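Local structure of D-alanyl-D-alanine carboxypeptidase (Enterococcus faecalis V583, 5ZHF) at residues V46-P51 and E127-V132; E101-I106 and G136-Q141. The protein removes the C-terminal D-alanine from peptidoglycan pentapeptides as a zinc-dependent carboxypeptidase linked to vancomycin resistance. One frame throughout, in Å; residues are numbered along the deposited sequence.

Interaction 1: residues V46-P51 and E127-V132; sequences VNRQNP and EAETWV
Arg48 and Glu129 meet side chain to side chain, and the contact between 46-51 and 127-132 rests on this pair. The electrostatic part is a long salt bridge, with Arg48 NE 3.9 Å from Glu129 OE2. The guanidinium and carboxylate planes stand 79° apart, far from a flat two-pronged pairing. The closest approach is made by carbon: Arg48 CD lies 3.0 Å from Glu129 OE2. Arg48 CD also packs on the aliphatic part of the glutamate, 3.6 Å from Glu129 CG. The arginine chain bends at chi3 (-74°), which turns its guanidinium past the carboxylate toward the main chain of Glu129. Arg48 NH2 comes within 3.4 Å of Glu129 O, but the angle is too poor for a hydrogen bond. Its hydrogen bond goes to Gly186 O instead.

Backbone and turn bonds shape each side. Asn47 to Asn50 form a type I beta turn that carries Arg48. An Asx turn adds to it, as Gln49 N donates to Asn47 OD1 from above the carbonyl plane. Past Glu129, Thr130 OG1 donates to Glu127 O over 2.7 Å, in the carbonyl plane.

This surface contact joins the loop before strand 60-62 to the chain that comes off helix 121-128, where Ala128 packs against helix 100-116 and the chain runs on into substrate-binding Trp131 and Val132.

Interaction 2: residues E101-I106 and G136-Q141; sequences EKQQEI and GTSEHQ. With ZN (zinc ion), chain C.
Gln103 lays its terminal amide against Ser138, whose CB sits 3.5 Å from Gln103 CD and equally close to Gln103 NE2. The glutamine chain bends at chi2 (63°), and this brings the amide to the serine. Ser138 OG is 3.5 Å from Gln103 OE1, at most a weak hydrogen bond with its proton not settled. A water also spans the pair, accepting from Gln103 NE2 at 3.2 Å and hydrogen-bonded to Ser138 OG. The stronger partners of the amide are Arg98 at OE1 and the carbonyl of Ala133 at NE2, which together would fix its rotation.

Gln141 comes at the aliphatic part of Gln103, with OE1 3.9 Å from Gln103 CG. The two amide planes are nearly parallel, 4° apart. Gln141 OE1 also receives Gly136 N over 2.7 Å on a lone pair, in the carbonyl plane, and so ties the two ends of 136-141 together.

Ser138 and His140 belong to the Ser-x-His-x(6)-Asp zinc motif of M15 peptidases, which Asp147 completes. Gln103 and Ser138 bind substrate, so the contact lines the active-site cleft. An ST turn links the motif residues, because His140 N donates to Ser138 OG. The same OG lies at the edge of the His140 ring, in its plane. His140 NE2 binds zinc at 2.1 Å, beside Asp147, His193 and a water. Its ND1 is hydrogen-bonded to Gly96 O, which holds the ring in line for the metal.

The centres of interactions 1 and 2 lie 10 Å apart. Their segments alternate along the chain: 46-51, 101-106, 127-132, 136-141. Consecutive helices 100-116 and 121-128 carry one segment of each. The two interactions touch directly. Val132 CG1 packs 3.4 Å from Gln103 NE2, and the 46-51 loop packs on 136-141, with Asn47 O 3.4 Å from Thr137 CB. Interaction 1 stays at the surface, while interaction 2 is buried and reaches the zinc. Together they carry four substrate-binding residues, Gln103, Trp131, Val132 and Ser138, so helix 100-116 and the chain between helix 121-128 and strand 145-150 both supply the substrate site.

Interaction 1: residues V46-P51 and E127-V132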
ATOM      1  N   VAL A  46      -7.585   2.856  -7.372  1.00 24.32           N
ATOM      2  CA  VAL A  46      -7.037   4.195  -7.175  1.00 24.00           C
ATOM      3  C   VAL A  46      -5.599   4.200  -7.683  1.00 25.35           C
ATOM      4  O   VAL A  46      -4.759   3.432  -7.219  1.00 24.41           O
ATOM      5  CB  VAL A  46      -7.094   4.666  -5.700  1.00 25.34           C
ATOM      6  CG1 VAL A  46      -6.381   5.998  -5.512  1.00 25.56           C
ATOM      7  CG2 VAL A  46      -8.550   4.781  -5.276  1.00 25.38           C
ATOM      8  N   ASN A  47      -5.328   5.075  -8.632  1.00 24.91           N
ATOM      9  CA  ASN A  47      -4.012   5.243  -9.208  1.00 26.45           C
ATOM     10  C   ASN A  47      -3.959   6.586  -9.905  1.00 28.29           C
ATOM     11  O   ASN A  47      -4.854   7.334  -9.763  1.00 30.30           O
ATOM     12  CB  ASN A  47      -3.590   4.093 -10.107  1.00 26.41           C
ATOM     13  CG  ASN A  47      -4.428   3.945 -11.360  1.00 27.68           C
ATOM     14  OD1 ASN A  47      -5.151   4.808 -11.763  1.00 27.09           O
ATOM     15  ND2 ASN A  47      -4.287   2.829 -11.974  1.00 27.44           N
ATOM     16  N   ARG A  48      -2.921   6.880 -10.663  1.00 32.65           N
ATOM     17  CA  ARG A  48      -2.861   8.179 -11.376  1.00 33.84           C
ATOM     18  C   ARG A  48      -4.013   8.416 -12.374  1.00 34.30           C
ATOM     19  O   ARG A  48      -4.387   9.510 -12.645  1.00 31.93           O
ATOM     20  CB  ARG A  48      -1.496   8.359 -11.994  1.00 39.87           C
ATOM     21  CG  ARG A  48      -0.421   8.076 -10.977  1.00 41.70           C
ATOM     22  CD  ARG A  48       0.909   8.674 -11.361  1.00 50.22           C
ATOM     23  NE  ARG A  48       1.589   7.980 -12.439  1.00 53.54           N
ATOM     24  CZ  ARG A  48       2.540   7.079 -12.254  1.00 57.42           C
ATOM     25  NH1 ARG A  48       3.125   6.483 -13.284  1.00 54.92           N
ATOM     26  NH2 ARG A  48       2.924   6.808 -11.034  1.00 57.64           N
ATOM     27  N   GLN A  49      -4.569   7.352 -12.920  1.00 34.95           N
ATOM     28  CA  GLN A  49      -5.692   7.454 -13.854  1.00 34.89           C
ATOM     29  C   GLN A  49      -7.083   7.291 -13.204  1.00 33.78           C
ATOM     30  O   GLN A  49      -8.085   7.397 -13.852  1.00 30.49           O
ATOM     31  CB  GLN A  49      -5.521   6.405 -14.974  1.00 36.23           C
ATOM     32  CG  GLN A  49      -4.299   6.605 -15.849  1.00 37.01           C
ATOM     33  CD  GLN A  49      -2.968   6.381 -15.132  1.00 37.08           C
ATOM     34  OE1 GLN A  49      -2.101   7.196 -15.138  1.00 34.16           O
ATOM     35  NE2 GLN A  49      -2.847   5.237 -14.522  1.00 39.03           N
ATOM     36  N   ASN A  50      -7.102   7.043 -11.903  1.00 30.96           N
ATOM     37  CA  ASN A  50      -8.297   6.750 -11.169  1.00 29.25           C
ATOM     38  C   ASN A  50      -8.231   7.428  -9.786  1.00 29.04           C
ATOM     39  O   ASN A  50      -7.899   6.774  -8.803  1.00 29.29           O
ATOM     40  CB  ASN A  50      -8.463   5.236 -11.038  1.00 31.18           C
ATOM     41  CG  ASN A  50      -8.736   4.552 -12.378  1.00 32.08           C
ATOM     42  OD1 ASN A  50      -7.814   4.188 -13.122  1.00 35.91           O
ATOM     43  ND2 ASN A  50      -9.999   4.363 -12.673  1.00 30.90           N
ATOM     44  N   PRO A  51      -8.550   8.735  -9.708  1.00 27.46           N
ATOM     45  CA  PRO A  51      -8.550   9.428  -8.433  1.00 25.73           C
ATOM     46  C   PRO A  51      -9.620   8.900  -7.489  1.00 24.20           C
ATOM     47  O   PRO A  51     -10.600   8.313  -7.951  1.00 25.14           O
ATOM     48  CB  PRO A  51      -8.902  10.883  -8.805  1.00 28.39           C
ATOM     49  CG  PRO A  51      -8.672  10.979 -10.252  1.00 28.70           C
ATOM     50  CD  PRO A  51      -8.963   9.628 -10.806  1.00 28.67           C
ATOM     51  N   GLU A 127      10.087  12.193 -10.958  1.00 35.57           N
ATOM     52  CA  GLU A 127      10.746  11.043 -10.359  1.00 37.03           C
ATOM     53  C   GLU A 127      10.075  10.632  -9.038  1.00 33.90           C
ATOM     54  O   GLU A 127       9.935   9.451  -8.762  1.00 31.95           O
ATOM     55  CB  GLU A 127      12.237  11.335 -10.155  1.00 41.04           C
ATOM     56  CG  GLU A 127      13.096  10.095 -10.024  1.00 47.00           C
ATOM     57  CD  GLU A 127      13.124   9.262 -11.284  1.00 50.17           C
ATOM     58  OE1 GLU A 127      13.633   9.747 -12.319  1.00 52.89           O
ATOM     59  OE2 GLU A 127      12.634   8.120 -11.229  1.00 53.67           O
ATOM     60  N   ALA A 128       9.663  11.610  -8.233  1.00 31.74           N
ATOM     61  CA  ALA A 128       8.996  11.344  -6.954  1.00 29.53           C
ATOM     62  C   ALA A 128       7.687  10.568  -7.120  1.00 28.12           C
ATOM     63  O   ALA A 128       7.340   9.763  -6.256  1.00 25.24           O
ATOM     64  CB  ALA A 128       8.722  12.638  -6.214  1.00 29.91           C
ATOM     65  N   GLU A 129       6.983  10.821  -8.222  1.00 29.93           N
ATOM     66  CA  GLU A 129       5.680  10.200  -8.486  1.00 33.13           C
ATOM     67  C   GLU A 129       5.760   8.672  -8.690  1.00 32.09           C
ATOM     68  O   GLU A 129       4.773   7.971  -8.469  1.00 33.57           O
ATOM     69  CB  GLU A 129       5.013  10.884  -9.688  1.00 35.90           C
ATOM     70  CG  GLU A 129       3.520  10.653  -9.819  1.00 41.65           C
ATOM     71  CD  GLU A 129       2.804  11.726 -10.633  1.00 43.92           C
ATOM     72  OE1 GLU A 129       3.446  12.717 -11.055  1.00 44.40           O
ATOM     73  OE2 GLU A 129       1.579  11.589 -10.838  1.00 46.33           O
ATOM     74  N   THR A 130       6.929   8.156  -9.073  1.00 31.35           N
ATOM     75  CA  THR A 130       7.147   6.704  -9.162  1.00 31.92           C
ATOM     76  C   THR A 130       7.167   6.038  -7.786  1.00 30.33           C
ATOM     77  O   THR A 130       7.151   4.809  -7.720  1.00 31.78           O
ATOM     78  CB  THR A 130       8.453   6.319  -9.908  1.00 34.33           C
ATOM     79  OG1 THR A 130       9.605   6.768  -9.167  1.00 35.92           O
ATOM     80  CG2 THR A 130       8.481   6.910 -11.310  1.00 34.71           C
ATOM     81  N   TRP A 131       7.226   6.847  -6.713  1.00 26.23           N
ATOM     82  CA  TRP A 131       7.193   6.390  -5.321  1.00 25.95           C
ATOM     83  C   TRP A 131       5.995   6.848  -4.505  1.00 25.87           C
ATOM     84  O   TRP A 131       5.453   6.071  -3.719  1.00 25.48           O
ATOM     85  CB  TRP A 131       8.452   6.873  -4.584  1.00 27.44           C
ATOM     86  CG  TRP A 131       9.736   6.347  -5.162  1.00 27.43           C
ATOM     87  CD1 TRP A 131      10.601   7.032  -5.959  1.00 28.80           C
ATOM     88  CD2 TRP A 131      10.301   5.039  -4.987  1.00 27.70           C
ATOM     89  NE1 TRP A 131      11.670   6.235  -6.295  1.00 30.48           N
ATOM     90  CE2 TRP A 131      11.506   5.005  -5.721  1.00 28.34           C
ATOM     91  CE3 TRP A 131       9.892   3.882  -4.303  1.00 27.88           C
ATOM     92  CZ2 TRP A 131      12.332   3.867  -5.761  1.00 28.84           C
ATOM     93  CZ3 TRP A 131      10.698   2.750  -4.356  1.00 28.86           C
ATOM     94  CH2 TRP A 131      11.912   2.759  -5.086  1.00 28.52           C
ATOM     95  N   VAL A 132       5.602   8.111  -4.656  1.00 24.87           N
ATOM     96  CA  VAL A 132       4.575   8.728  -3.820  1.00 25.97           C
ATOM     97  C   VAL A 132       3.562   9.365  -4.753  1.00 28.90           C
ATOM     98  O   VAL A 132       3.922  10.184  -5.598  1.00 30.79           O
ATOM     99  CB  VAL A 132       5.157   9.818  -2.897  1.00 27.62           C
ATOM    100  CG1 VAL A 132       4.070  10.414  -1.995  1.00 28.88           C
ATOM    101  CG2 VAL A 132       6.308   9.272  -2.044  1.00 26.72           C
TER

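Interaction 2: residues E101-I106 and G136-Q141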
ATOM      1  N   GLU A 101      -3.587  16.616   2.932  1.00 22.61           N
ATOM      2  CA  GLU A 101      -2.399  17.390   3.348  1.00 22.87           C
ATOM      3  C   GLU A 101      -1.221  16.475   3.708  1.00 22.48           C
ATOM      4  O   GLU A 101      -0.090  16.806   3.374  1.00 21.52           O
ATOM      5  CB  GLU A 101      -2.709  18.367   4.497  1.00 24.15           C
ATOM      6  CG  GLU A 101      -1.513  19.166   5.047  1.00 25.86           C
ATOM      7  CD  GLU A 101      -0.749  20.009   4.011  1.00 28.97           C
ATOM      8  OE1 GLU A 101      -1.317  20.336   2.940  1.00 30.19           O
ATOM      9  OE2 GLU A 101       0.425  20.376   4.283  1.00 27.80           O
ATOM     10  N   LYS A 102      -1.477  15.355   4.395  1.00 21.55           N
ATOM     11  CA  LYS A 102      -0.381  14.425   4.737  1.00 21.86           C
ATOM     12  C   LYS A 102       0.265  13.877   3.466  1.00 20.69           C
ATOM     13  O   LYS A 102       1.515  13.859   3.345  1.00 21.47           O
ATOM     14  CB  LYS A 102      -0.854  13.284   5.651  1.00 23.40           C
ATOM     15  CG  LYS A 102       0.232  12.281   6.074  1.00 24.30           C
ATOM     16  CD  LYS A 102       1.421  12.961   6.762  1.00 26.94           C
ATOM     17  CE  LYS A 102       2.200  12.077   7.732  1.00 31.52           C
ATOM     18  NZ  LYS A 102       2.765  12.878   8.871  1.00 33.16           N
ATOM     19  N   GLN A 103      -0.566  13.481   2.511  1.00 20.30           N
ATOM     20  CA  GLN A 103      -0.080  12.951   1.242  1.00 20.97           C
ATOM     21  C   GLN A 103       0.786  13.983   0.509  1.00 21.61           C
ATOM     22  O   GLN A 103       1.857  13.632   0.004  1.00 21.30           O
ATOM     23  CB  GLN A 103      -1.231  12.489   0.337  1.00 21.43           C
ATOM     24  CG  GLN A 103      -0.793  11.723  -0.899  1.00 22.30           C
ATOM     25  CD  GLN A 103      -0.075  10.407  -0.615  1.00 22.10           C
ATOM     26  OE1 GLN A 103      -0.238   9.805   0.443  1.00 21.64           O
ATOM     27  NE2 GLN A 103       0.715   9.945  -1.587  1.00 20.91           N
ATOM     28  N   GLN A 104       0.313  15.232   0.464  1.00 21.83           N
ATOM     29  CA  GLN A 104       1.084  16.340  -0.137  1.00 22.43           C
ATOM     30  C   GLN A 104       2.451  16.486   0.540  1.00 23.31           C
ATOM     31  O   GLN A 104       3.468  16.647  -0.126  1.00 23.97           O
ATOM     32  CB  GLN A 104       0.317  17.672  -0.025  1.00 24.13           C
ATOM     33  CG  GLN A 104       0.980  18.824  -0.772  1.00 26.03           C
ATOM     34  CD  GLN A 104       0.865  18.644  -2.260  1.00 29.50           C
ATOM     35  OE1 GLN A 104      -0.235  18.720  -2.804  1.00 31.53           O
ATOM     36  NE2 GLN A 104       1.981  18.338  -2.921  1.00 30.48           N
ATOM     37  N   GLU A 105       2.473  16.429   1.863  1.00 21.41           N
ATOM     38  CA  GLU A 105       3.719  16.595   2.616  1.00 21.76           C
ATOM     39  C   GLU A 105       4.713  15.461   2.347  1.00 23.12           C
ATOM     40  O   GLU A 105       5.920  15.701   2.201  1.00 23.46           O
ATOM     41  CB  GLU A 105       3.428  16.708   4.116  1.00 22.77           C
ATOM     42  CG  GLU A 105       2.709  17.999   4.472  1.00 21.95           C
ATOM     43  CD  GLU A 105       2.239  18.078   5.913  1.00 23.88           C
ATOM     44  OE1 GLU A 105       2.582  17.188   6.721  1.00 24.87           O
ATOM     45  OE2 GLU A 105       1.528  19.056   6.237  1.00 24.86           O
ATOM     46  N   ILE A 106       4.197  14.254   2.293  1.00 22.14           N
ATOM     47  CA  ILE A 106       5.030  13.123   2.001  1.00 23.48           C
ATOM     48  C   ILE A 106       5.565  13.247   0.586  1.00 24.14           C
ATOM     49  O   ILE A 106       6.696  12.995   0.367  1.00 24.87           O
ATOM     50  CB  ILE A 106       4.302  11.799   2.244  1.00 25.19           C
ATOM     51  CG1 ILE A 106       4.041  11.666   3.720  1.00 26.26           C
ATOM     52  CG2 ILE A 106       5.118  10.631   1.734  1.00 26.69           C
ATOM     53  CD1 ILE A 106       3.303  10.426   4.109  1.00 27.68           C
ATOM     54  N   GLY A 136      -4.939  12.703  -3.840  1.00 27.10           N
ATOM     55  CA  GLY A 136      -6.120  12.242  -4.556  1.00 26.46           C
ATOM     56  C   GLY A 136      -5.944  10.952  -5.308  1.00 26.83           C
ATOM     57  O   GLY A 136      -6.933  10.379  -5.752  1.00 27.23           O
ATOM     58  N   THR A 137      -4.696  10.481  -5.472  1.00 24.12           N
ATOM     59  CA  THR A 137      -4.423   9.271  -6.212  1.00 23.68           C
ATOM     60  C   THR A 137      -3.662   8.234  -5.397  1.00 21.87           C
ATOM     61  O   THR A 137      -3.193   7.266  -5.972  1.00 23.53           O
ATOM     62  CB  THR A 137      -3.635   9.569  -7.512  1.00 23.87           C
ATOM     63  OG1 THR A 137      -2.324  10.070  -7.209  1.00 25.52           O
ATOM     64  CG2 THR A 137      -4.371  10.596  -8.341  1.00 24.64           C
ATOM     65  N   SER A 138      -3.585   8.408  -4.064  1.00 21.72           N
ATOM     66  CA  SER A 138      -2.933   7.420  -3.200  1.00 20.39           C
ATOM     67  C   SER A 138      -3.960   6.475  -2.618  1.00 20.46           C
ATOM     68  O   SER A 138      -4.977   6.918  -2.099  1.00 20.56           O
ATOM     69  CB  SER A 138      -2.243   8.085  -2.010  1.00 21.00           C
ATOM     70  OG  SER A 138      -1.651   7.073  -1.199  1.00 20.62           O
ATOM     71  N   GLU A 139      -3.656   5.180  -2.620  1.00 19.02           N
ATOM     72  CA  GLU A 139      -4.449   4.229  -1.893  1.00 20.01           C
ATOM     73  C   GLU A 139      -4.470   4.538  -0.402  1.00 19.41           C
ATOM     74  O   GLU A 139      -5.371   4.096   0.291  1.00 20.26           O
ATOM     75  CB  GLU A 139      -3.929   2.807  -2.051  1.00 20.61           C
ATOM     76  CG  GLU A 139      -4.092   2.220  -3.424  1.00 20.74           C
ATOM     77  CD  GLU A 139      -3.733   0.759  -3.467  1.00 20.76           C
ATOM     78  OE1 GLU A 139      -2.830   0.308  -2.712  1.00 19.60           O
ATOM     79  OE2 GLU A 139      -4.365   0.032  -4.254  1.00 20.60           O
ATOM     80  N   HIS A 140      -3.469   5.241   0.114  1.00 20.63           N
ATOM     81  CA  HIS A 140      -3.494   5.581   1.528  1.00 19.99           C
ATOM     82  C   HIS A 140      -4.675   6.449   1.894  1.00 19.74           C
ATOM     83  O   HIS A 140      -5.130   6.421   3.022  1.00 19.70           O
ATOM     84  CB  HIS A 140      -2.190   6.197   1.997  1.00 20.36           C
ATOM     85  CG  HIS A 140      -1.073   5.208   2.089  1.00 20.90           C
ATOM     86  ND1 HIS A 140      -0.865   4.438   3.214  1.00 20.55           N
ATOM     87  CD2 HIS A 140      -0.117   4.844   1.196  1.00 21.20           C
ATOM     88  CE1 HIS A 140       0.175   3.643   3.014  1.00 20.87           C
ATOM     89  NE2 HIS A 140       0.647   3.866   1.801  1.00 18.95           N
ATOM     90  N   GLN A 141      -5.196   7.195   0.940  1.00 21.60           N
ATOM     91  CA  GLN A 141      -6.364   8.016   1.204  1.00 22.10           C
ATOM     92  C   GLN A 141      -7.690   7.223   1.205  1.00 22.74           C
ATOM     93  O   GLN A 141      -8.742   7.779   1.539  1.00 22.68           O
ATOM     94  CB  GLN A 141      -6.397   9.169   0.218  1.00 22.99           C
ATOM     95  CG  GLN A 141      -5.193  10.083   0.329  1.00 23.54           C
ATOM     96  CD  GLN A 141      -5.191  11.146  -0.727  1.00 24.76           C
ATOM     97  OE1 GLN A 141      -4.508  11.009  -1.754  1.00 23.89           O
ATOM     98  NE2 GLN A 141      -6.005  12.203  -0.518  1.00 25.79           N
TER
HETATM   99 ZN    ZN C 301       2.269   2.935   0.833  1.00 19.60          ZN
HETATM  100  O   HOH W   1       1.414   6.872  -2.237  1.00 14.52           O
HETATM  101  O   HOH W   2       4.087   3.705  -0.177  1.00 19.59           O